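Local atomic coordinates of transcription regulator (Lactobacillus plantarum WCFS1, PDB entry 3CLK), a protein that probably regulates transcription as a dimer, its DNA binding controlled by a small effector held in its periplasmic-binding-protein-like part, as in LacI-type regulators. Residues E110-Q115 with I236-F241; T117-N122 with S216-D221; M67-L72 with Q82-S87. All coordinates share one frame; numbering follows the deposited sequence.

Contact 1. Residues E110-Q115 with I236-F241; sequences EDIGYQ and ISQDFF
The side-chain amide of Q238, over which I112 packs, is held at both ends: NE2 donates to D221 OD1, and OE1 accepts from S107 OG. Bonds at both ends should hold the amide plane in one orientation, and the CD1 methyl of I112 sits over one of its faces, 3.8 Å from CD of Q238. I112 reaches it with an extended chain (chi2 -175°), and the two side chains cross at about a right angle. With an alanine here in place of Q238 the amide is lost, which would probably leave D221 and S107 without their shared partner and the CD1 methyl of I112 without the flat group it packs on. The other branch of I112 turns to the strand, its CG2 4.2 Å from CG2 of I236, while the bent end of I236 (chi2 -56°) turns CD1 against Q115, 4.1 Å from its CB. Q115 in turn reaches back one helical turn to D111, its NE2 giving a 2.6 Å hydrogen bond to D111 OD2 from above the carboxylate plane. Helix 109-121 thus lies against the end of strand 234-237, just where the chain leaves the sheet and D239 caps helix 240-256, a layout consistent with an interdomain crossover of the periplasmic-binding-protein fold.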
loop_
_atom_site.group_PDB
_atom_site.type_symbol
_atom_site.label_atom_id
_atom_site.label_comp_id
_atom_site.label_asym_id
_atom_site.label_seq_id
_atom_site.Cartn_x
_atom_site.Cartn_y
_atom_site.Cartn_z
ATOM N N GLU B 110 -22.770 8.033 0.833
ATOM C CA GLU B 110 -23.364 9.348 0.960
ATOM C C GLU B 110 -23.023 9.927 2.330
ATOM O O GLU B 110 -22.664 11.100 2.442
ATOM C CB GLU B 110 -24.885 9.297 0.787
ATOM C CG GLU B 110 -25.481 10.696 0.709
ATOM C CD GLU B 110 -26.991 10.714 0.584
ATOM O OE1 GLU B 110 -27.536 9.946 -0.238
ATOM O OE2 GLU B 110 -27.626 11.513 1.299
ATOM N N ASP B 111 -23.129 9.107 3.373
ATOM C CA ASP B 111 -22.827 9.579 4.721
ATOM C C ASP B 111 -21.345 9.922 4.868
ATOM O O ASP B 111 -20.982 10.750 5.700
ATOM C CB ASP B 111 -23.242 8.540 5.769
ATOM C CG ASP B 111 -23.285 9.119 7.176
ATOM O OD1 ASP B 111 -23.903 10.185 7.362
ATOM O OD2 ASP B 111 -22.704 8.513 8.097
ATOM N N ILE B 112 -20.486 9.294 4.064
ATOM C CA ILE B 112 -19.066 9.619 4.127
ATOM C C ILE B 112 -18.896 11.060 3.672
ATOM O O ILE B 112 -18.254 11.863 4.353
ATOM C CB ILE B 112 -18.207 8.703 3.219
ATOM C CG1 ILE B 112 -18.067 7.320 3.860
ATOM C CG2 ILE B 112 -16.822 9.345 2.984
ATOM C CD1 ILE B 112 -17.138 6.377 3.116
ATOM N N GLY B 113 -19.487 11.388 2.526
ATOM C CA GLY B 113 -19.392 12.737 1.997
ATOM C C GLY B 113 -20.039 13.745 2.928
ATOM O O GLY B 113 -19.565 14.881 3.078
ATOM N N TYR B 114 -21.130 13.311 3.552
ATOM C CA TYR B 114 -21.891 14.120 4.491
ATOM C C TYR B 114 -21.064 14.435 5.738
ATOM O O TYR B 114 -20.960 15.590 6.134
ATOM C CB TYR B 114 -23.162 13.372 4.894
ATOM C CG TYR B 114 -24.133 14.171 5.739
ATOM C CD1 TYR B 114 -24.835 15.257 5.204
ATOM C CD2 TYR B 114 -24.393 13.808 7.056
ATOM C CE1 TYR B 114 -25.781 15.953 5.969
ATOM C CE2 TYR B 114 -25.328 14.490 7.824
ATOM C CZ TYR B 114 -26.022 15.559 7.278
ATOM O OH TYR B 114 -26.961 16.214 8.049
ATOM N N GLN B 115 -20.479 13.412 6.349
ATOM C CA GLN B 115 -19.662 13.610 7.547
ATOM C C GLN B 115 -18.373 14.393 7.285
ATOM O O GLN B 115 -17.986 15.252 8.079
ATOM C CB GLN B 115 -19.326 12.263 8.184
ATOM C CG GLN B 115 -20.491 11.668 8.966
ATOM C CD GLN B 115 -20.090 10.453 9.774
ATOM O OE1 GLN B 115 -19.108 10.481 10.514
ATOM N NE2 GLN B 115 -20.858 9.383 9.649
ATOM N N ILE B 236 -12.049 10.664 7.560
ATOM C CA ILE B 236 -13.295 9.970 7.822
ATOM C C ILE B 236 -12.783 8.574 7.523
ATOM O O ILE B 236 -12.534 8.219 6.362
ATOM C CB ILE B 236 -14.404 10.372 6.833
ATOM C CG1 ILE B 236 -14.794 11.832 7.066
ATOM C CG2 ILE B 236 -15.623 9.463 7.014
ATOM C CD1 ILE B 236 -15.240 12.138 8.494
ATOM N N SER B 237 -12.579 7.797 8.577
ATOM C CA SER B 237 -12.022 6.464 8.437
ATOM C C SER B 237 -13.062 5.386 8.241
ATOM O O SER B 237 -14.093 5.376 8.914
ATOM C CB SER B 237 -11.162 6.148 9.656
ATOM O OG SER B 237 -10.214 7.182 9.847
ATOM N N GLN B 238 -12.789 4.490 7.295
ATOM C CA GLN B 238 -13.687 3.380 7.005
ATOM C C GLN B 238 -13.132 2.193 7.768
ATOM O O GLN B 238 -11.916 2.058 7.915
ATOM C CB GLN B 238 -13.693 3.046 5.506
ATOM C CG GLN B 238 -14.126 4.178 4.596
ATOM C CD GLN B 238 -14.425 3.692 3.185
ATOM O OE1 GLN B 238 -15.318 2.873 2.982
ATOM N NE2 GLN B 238 -13.675 4.187 2.209
ATOM N N ASP B 239 -14.017 1.330 8.249
ATOM C CA ASP B 239 -13.570 0.163 8.986
ATOM C C ASP B 239 -13.390 -0.997 8.021
ATOM O O ASP B 239 -14.170 -1.950 8.038
ATOM C CB ASP B 239 -14.586 -0.211 10.065
ATOM C CG ASP B 239 -14.020 -1.189 11.075
ATOM O OD1 ASP B 239 -13.048 -1.894 10.745
ATOM O OD2 ASP B 239 -14.552 -1.260 12.201
ATOM N N PHE B 240 -12.356 -0.906 7.182
ATOM C CA PHE B 240 -12.056 -1.938 6.191
ATOM C C PHE B 240 -11.890 -3.311 6.835
ATOM O O PHE B 240 -12.360 -4.322 6.308
ATOM C CB PHE B 240 -10.768 -1.589 5.433
ATOM C CG PHE B 240 -10.832 -0.282 4.681
ATOM C CD1 PHE B 240 -11.738 -0.103 3.640
ATOM C CD2 PHE B 240 -9.966 0.764 5.002
ATOM C CE1 PHE B 240 -11.781 1.106 2.919
ATOM C CE2 PHE B 240 -10.002 1.970 4.290
ATOM C CZ PHE B 240 -10.906 2.141 3.251
ATOM N N PHE B 241 -11.206 -3.345 7.972
ATOM C CA PHE B 241 -10.970 -4.598 8.672
ATOM C C PHE B 241 -12.300 -5.304 8.914
ATOM O O PHE B 241 -12.466 -6.478 8.575
ATOM C CB PHE B 241 -10.284 -4.337 10.012
ATOM C CG PHE B 241 -9.764 -5.583 10.677
ATOM C CD1 PHE B 241 -8.498 -6.070 10.370
ATOM C CD2 PHE B 241 -10.542 -6.271 11.604
ATOM C CE1 PHE B 241 -8.009 -7.229 10.982
ATOM C CE2 PHE B 241 -10.064 -7.430 12.220
ATOM C CZ PHE B 241 -8.793 -7.908 11.906
#

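Contact 2. Residues T117-N122 with S216-D221; sequences TNLLIN and SIVSID
Helix 117-121 runs nearly antiparallel to strand 216-219, their axes 9.2 Å apart at closest and their directions 155° apart, with L120 and S216 the residues whose CA atoms come nearest. The contact is wholly apolar and centres on one methyl, CG2 of V218. L120 and V218 point at each other tip to tip, and CG2 of V218 fits close to the fork of the leucine, 3.6 Å from CD2 and 3.7 Å from CG of L120. The valine torsion (chi1 174°) sets CG1 anti to the backbone N and leaves CG2 to meet the helix. Such a helix laid over a mainly parallel sheet is the basic layer of the Rossmann-like alpha/beta sandwich in periplasmic-binding-protein domains; I217, facing away, packs on I200 of helix 194-206 and so covers the other face. L119 adds a lighter touch, its CD2 standing 4.1 Å from V218 CG2. At the beginning of the strand, CD2 of L120 also rests on S216, 3.7 Å from its CB, while the serine hydroxyl is engaged by the backbone N of A279. L120 reaches the neighbouring strand as well, through I190.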
loop_
_atom_site.group_PDB
_atom_site.type_symbol
_atom_site.label_atom_id
_atom_site.label_comp_id
_atom_site.label_asym_id
_atom_site.label_seq_id
_atom_site.Cartn_x
_atom_site.Cartn_y
_atom_site.Cartn_z
ATOM N N THR B 117 -17.796 16.635 5.002
ATOM C CA THR B 117 -18.150 18.024 4.772
ATOM C C THR B 117 -18.599 18.738 6.043
ATOM O O THR B 117 -18.181 19.869 6.302
ATOM C CB THR B 117 -19.246 18.121 3.696
ATOM O OG1 THR B 117 -18.833 17.384 2.537
ATOM C CG2 THR B 117 -19.480 19.571 3.308
ATOM N N ASN B 118 -19.445 18.089 6.837
ATOM C CA ASN B 118 -19.910 18.702 8.078
ATOM C C ASN B 118 -18.761 18.922 9.050
ATOM O O ASN B 118 -18.789 19.861 9.847
ATOM C CB ASN B 118 -20.995 17.842 8.735
ATOM C CG ASN B 118 -22.371 18.112 8.156
ATOM O OD1 ASN B 118 -23.300 17.316 8.324
ATOM N ND2 ASN B 118 -22.512 19.248 7.482
ATOM N N LEU B 119 -17.752 18.058 8.990
ATOM C CA LEU B 119 -16.599 18.197 9.872
ATOM C C LEU B 119 -15.978 19.584 9.660
ATOM O O LEU B 119 -15.603 20.263 10.626
ATOM C CB LEU B 119 -15.573 17.091 9.584
ATOM C CG LEU B 119 -14.423 16.897 10.585
ATOM C CD1 LEU B 119 -13.771 15.536 10.370
ATOM C CD2 LEU B 119 -13.402 18.025 10.435
ATOM N N LEU B 120 -15.877 20.009 8.403
ATOM C CA LEU B 120 -15.316 21.324 8.091
ATOM C C LEU B 120 -16.333 22.423 8.419
ATOM O O LEU B 120 -15.975 23.463 8.974
ATOM C CB LEU B 120 -14.913 21.404 6.608
ATOM C CG LEU B 120 -13.746 20.503 6.171
ATOM C CD1 LEU B 120 -13.581 20.534 4.651
ATOM C CD2 LEU B 120 -12.473 20.973 6.844
ATOM N N ILE B 121 -17.600 22.189 8.083
ATOM C CA ILE B 121 -18.642 23.171 8.362
ATOM C C ILE B 121 -18.698 23.470 9.859
ATOM O O ILE B 121 -18.819 24.627 10.263
ATOM C CB ILE B 121 -20.032 22.677 7.896
ATOM C CG1 ILE B 121 -20.094 22.650 6.364
ATOM C CG2 ILE B 121 -21.119 23.598 8.441
ATOM C CD1 ILE B 121 -21.317 21.912 5.806
ATOM N N ASN B 122 -18.613 22.429 10.682
ATOM C CA ASN B 122 -18.653 22.624 12.128
ATOM C C ASN B 122 -17.401 23.325 12.658
ATOM O O ASN B 122 -17.386 23.827 13.792
ATOM C CB ASN B 122 -18.864 21.283 12.830
ATOM C CG ASN B 122 -20.245 20.704 12.555
ATOM O OD1 ASN B 122 -21.186 21.443 12.268
ATOM N ND2 ASN B 122 -20.375 19.390 12.658
ATOM N N SER B 216 -7.686 23.773 5.275
ATOM C CA SER B 216 -7.958 22.538 6.002
ATOM C C SER B 216 -8.198 21.439 4.972
ATOM O O SER B 216 -8.781 21.691 3.915
ATOM C CB SER B 216 -9.210 22.672 6.881
ATOM O OG SER B 216 -8.962 23.419 8.062
ATOM N N ILE B 217 -7.755 20.226 5.288
ATOM C CA ILE B 217 -7.949 19.085 4.396
ATOM C C ILE B 217 -8.494 17.905 5.183
ATOM O O ILE B 217 -7.962 17.570 6.234
ATOM C CB ILE B 217 -6.625 18.625 3.735
ATOM C CG1 ILE B 217 -6.062 19.733 2.843
ATOM C CG2 ILE B 217 -6.871 17.347 2.934
ATOM C CD1 ILE B 217 -4.704 19.405 2.244
ATOM N N VAL B 218 -9.561 17.290 4.671
ATOM C CA VAL B 218 -10.166 16.114 5.291
ATOM C C VAL B 218 -10.051 14.965 4.283
ATOM O O VAL B 218 -10.541 15.058 3.148
ATOM C CB VAL B 218 -11.659 16.332 5.620
ATOM C CG1 VAL B 218 -12.270 15.034 6.119
ATOM C CG2 VAL B 218 -11.806 17.424 6.689
ATOM N N SER B 219 -9.412 13.878 4.700
ATOM C CA SER B 219 -9.223 12.733 3.829
ATOM C C SER B 219 -10.287 11.662 4.052
ATOM O O SER B 219 -10.821 11.519 5.151
ATOM C CB SER B 219 -7.827 12.137 4.073
ATOM O OG SER B 219 -7.572 11.045 3.215
ATOM N N ILE B 220 -10.615 10.925 2.997
ATOM C CA ILE B 220 -11.582 9.836 3.108
ATOM C C ILE B 220 -10.777 8.547 3.008
ATOM O O ILE B 220 -9.936 8.413 2.122
ATOM C CB ILE B 220 -12.629 9.860 1.973
ATOM C CG1 ILE B 220 -13.554 11.067 2.143
ATOM C CG2 ILE B 220 -13.480 8.582 2.005
ATOM C CD1 ILE B 220 -14.448 11.299 0.931
ATOM N N ASP B 221 -11.042 7.635 3.941
ATOM C CA ASP B 221 -10.417 6.309 4.062
ATOM C C ASP B 221 -9.716 6.137 5.410
ATOM O O ASP B 221 -10.062 5.238 6.172
ATOM C CB ASP B 221 -9.442 6.005 2.910
ATOM C CG ASP B 221 -10.165 5.644 1.609
ATOM O OD1 ASP B 221 -11.331 5.194 1.661
ATOM O OD2 ASP B 221 -9.564 5.803 0.530
#

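Contact 3. Residues M67-L72 with Q82-S87; sequences MGILLL and QLLQSS
L84 is the one residue of segment 82-87 that meets strand 68-72 here, and it does so with both of its branches. CD1 of L84 lies 3.7 Å from CD1 of I69, the two side chains running alongside one another with reversed directions. CD2 of L84 instead meets L71 head-on, tip to tip, 3.8 Å from CD1 and 3.9 Å from CD2 of L71. Holding CG anti to the backbone N (chi1 172°), L84 projects its forked end across to the sheet and spans two strand residues that share one face. L76 and Y91 also pack against this leucine, which is buried, as are its two partners. Its backbone is engaged too, S87 OG donating to L84 O at 2.8 Å. The outward side of the helix is quite different: Q82, Q85 and S86 are exposed, and the bonding there is local, S86 OG donating to Q82 O at 2.9 Å, tilted from the carbonyl plane. L70 and L72 point to the other face of the sheet, onto helix 22-34. A strand, a covering helix and the adjacent parallel strand 91-94 make up a beta-alpha-beta crossover, the repeating unit of this Rossmann-like sheet.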
loop_
_atom_site.group_PDB
_atom_site.type_symbol
_atom_site.label_atom_id
_atom_site.label_comp_id
_atom_site.label_asym_id
_atom_site.label_seq_id
_atom_site.Cartn_x
_atom_site.Cartn_y
_atom_site.Cartn_z
HETATM N N MSE B 67 -15.172 -22.208 -1.575
HETATM C CA MSE B 67 -16.435 -22.172 -0.848
HETATM C C MSE B 67 -17.129 -20.816 -0.904
HETATM O O MSE B 67 -18.324 -20.709 -0.622
HETATM C CB MSE B 67 -16.202 -22.577 0.608
HETATM C CG MSE B 67 -15.396 -21.579 1.418
HETATM SE SE MSE B 67 -14.908 -22.298 3.141
HETATM C CE MSE B 67 -16.686 -22.620 3.821
ATOM N N GLY B 68 -16.381 -19.782 -1.272
ATOM C CA GLY B 68 -16.965 -18.457 -1.348
ATOM C C GLY B 68 -16.040 -17.454 -2.001
ATOM O O GLY B 68 -14.818 -17.629 -2.001
ATOM N N ILE B 69 -16.624 -16.401 -2.560
ATOM C CA ILE B 69 -15.847 -15.360 -3.222
ATOM C C ILE B 69 -16.177 -13.977 -2.677
ATOM O O ILE B 69 -17.345 -13.603 -2.578
ATOM C CB ILE B 69 -16.107 -15.352 -4.745
ATOM C CG1 ILE B 69 -15.742 -16.716 -5.341
ATOM C CG2 ILE B 69 -15.275 -14.258 -5.414
ATOM C CD1 ILE B 69 -15.988 -16.812 -6.829
ATOM N N LEU B 70 -15.139 -13.230 -2.315
ATOM C CA LEU B 70 -15.301 -11.875 -1.807
ATOM C C LEU B 70 -14.672 -10.936 -2.836
ATOM O O LEU B 70 -13.517 -11.122 -3.228
ATOM C CB LEU B 70 -14.592 -11.730 -0.459
ATOM C CG LEU B 70 -15.108 -12.647 0.657
ATOM C CD1 LEU B 70 -14.237 -12.490 1.903
ATOM C CD2 LEU B 70 -16.553 -12.294 0.967
ATOM N N LEU B 71 -15.428 -9.941 -3.286
ATOM C CA LEU B 71 -14.901 -9.011 -4.279
ATOM C C LEU B 71 -14.642 -7.647 -3.654
ATOM O O LEU B 71 -15.571 -6.917 -3.314
ATOM C CB LEU B 71 -15.863 -8.892 -5.471
ATOM C CG LEU B 71 -16.123 -10.220 -6.200
ATOM C CD1 LEU B 71 -17.298 -10.936 -5.544
ATOM C CD2 LEU B 71 -16.411 -9.965 -7.662
ATOM N N LEU B 72 -13.361 -7.329 -3.504
ATOM C CA LEU B 72 -12.926 -6.076 -2.908
ATOM C C LEU B 72 -13.004 -4.903 -3.864
ATOM O O LEU B 72 -12.083 -4.654 -4.645
ATOM C CB LEU B 72 -11.492 -6.208 -2.388
ATOM C CG LEU B 72 -11.202 -7.339 -1.394
ATOM C CD1 LEU B 72 -9.903 -7.039 -0.647
ATOM C CD2 LEU B 72 -12.343 -7.466 -0.409
ATOM N N GLN B 82 -23.178 -11.740 -14.414
ATOM C CA GLN B 82 -24.104 -12.855 -14.618
ATOM C C GLN B 82 -23.276 -14.135 -14.561
ATOM O O GLN B 82 -23.757 -15.189 -14.153
ATOM C CB GLN B 82 -24.813 -12.756 -15.975
ATOM C CG GLN B 82 -23.874 -12.663 -17.164
ATOM C CD GLN B 82 -24.437 -13.308 -18.420
ATOM O OE1 GLN B 82 -25.545 -12.993 -18.858
ATOM N NE2 GLN B 82 -23.666 -14.217 -19.010
ATOM N N LEU B 83 -22.018 -14.026 -14.969
ATOM C CA LEU B 83 -21.117 -15.163 -14.955
ATOM C C LEU B 83 -20.911 -15.654 -13.518
ATOM O O LEU B 83 -21.083 -16.837 -13.228
ATOM C CB LEU B 83 -19.782 -14.770 -15.588
ATOM C CG LEU B 83 -18.678 -15.822 -15.700
ATOM C CD1 LEU B 83 -17.917 -15.926 -14.392
ATOM C CD2 LEU B 83 -19.288 -17.161 -16.101
ATOM N N LEU B 84 -20.545 -14.743 -12.624
ATOM C CA LEU B 84 -20.332 -15.096 -11.226
ATOM C C LEU B 84 -21.640 -15.562 -10.597
ATOM O O LEU B 84 -21.652 -16.469 -9.771
ATOM C CB LEU B 84 -19.793 -13.889 -10.444
ATOM C CG LEU B 84 -19.695 -14.011 -8.917
ATOM C CD1 LEU B 84 -18.785 -15.166 -8.528
ATOM C CD2 LEU B 84 -19.173 -12.700 -8.342
ATOM N N GLN B 85 -22.742 -14.939 -10.994
ATOM C CA GLN B 85 -24.041 -15.299 -10.448
ATOM C C GLN B 85 -24.526 -16.668 -10.915
ATOM O O GLN B 85 -25.334 -17.304 -10.241
ATOM C CB GLN B 85 -25.075 -14.228 -10.797
ATOM C CG GLN B 85 -24.824 -12.888 -10.116
ATOM C CD GLN B 85 -26.059 -12.009 -10.078
ATOM O OE1 GLN B 85 -26.016 -10.870 -9.605
ATOM N NE2 GLN B 85 -27.172 -12.537 -10.567
ATOM N N SER B 86 -24.025 -17.127 -12.058
ATOM C CA SER B 86 -24.426 -18.423 -12.598
ATOM C C SER B 86 -23.595 -19.579 -12.058
ATOM O O SER B 86 -24.009 -20.737 -12.141
ATOM C CB SER B 86 -24.330 -18.415 -14.124
ATOM O OG SER B 86 -25.292 -17.542 -14.681
ATOM N N SER B 87 -22.425 -19.273 -11.508
ATOM C CA SER B 87 -21.554 -20.317 -10.976
ATOM C C SER B 87 -22.087 -20.940 -9.685
ATOM O O SER B 87 -21.574 -21.960 -9.228
ATOM C CB SER B 87 -20.152 -19.760 -10.725
ATOM O OG SER B 87 -20.164 -18.814 -9.669
#

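How the contacts relate
Contacts 1 and 2 are neighbours, their centres 11 Å apart, and both lay helix 109-121 on the same mixed sheet, whose strands 216-219 and 234-237 lie side by side. They touch directly: besides the Q238–D221 bond, I236 N is 2.8 Å from S219 O, and CG2 of I112 packs 3.6 Å from CG2 of I220. Both segments of contact 2 fall in sequence between those of contact 1. Contact 3 belongs to the other, parallel sheet, its centre about 26 Å from that of contact 1 and 36 Å from that of contact 2, which lies on the opposite side of the chain's centre from contact 3. The three thus sample both lobes, with contact 1 nearest the middle.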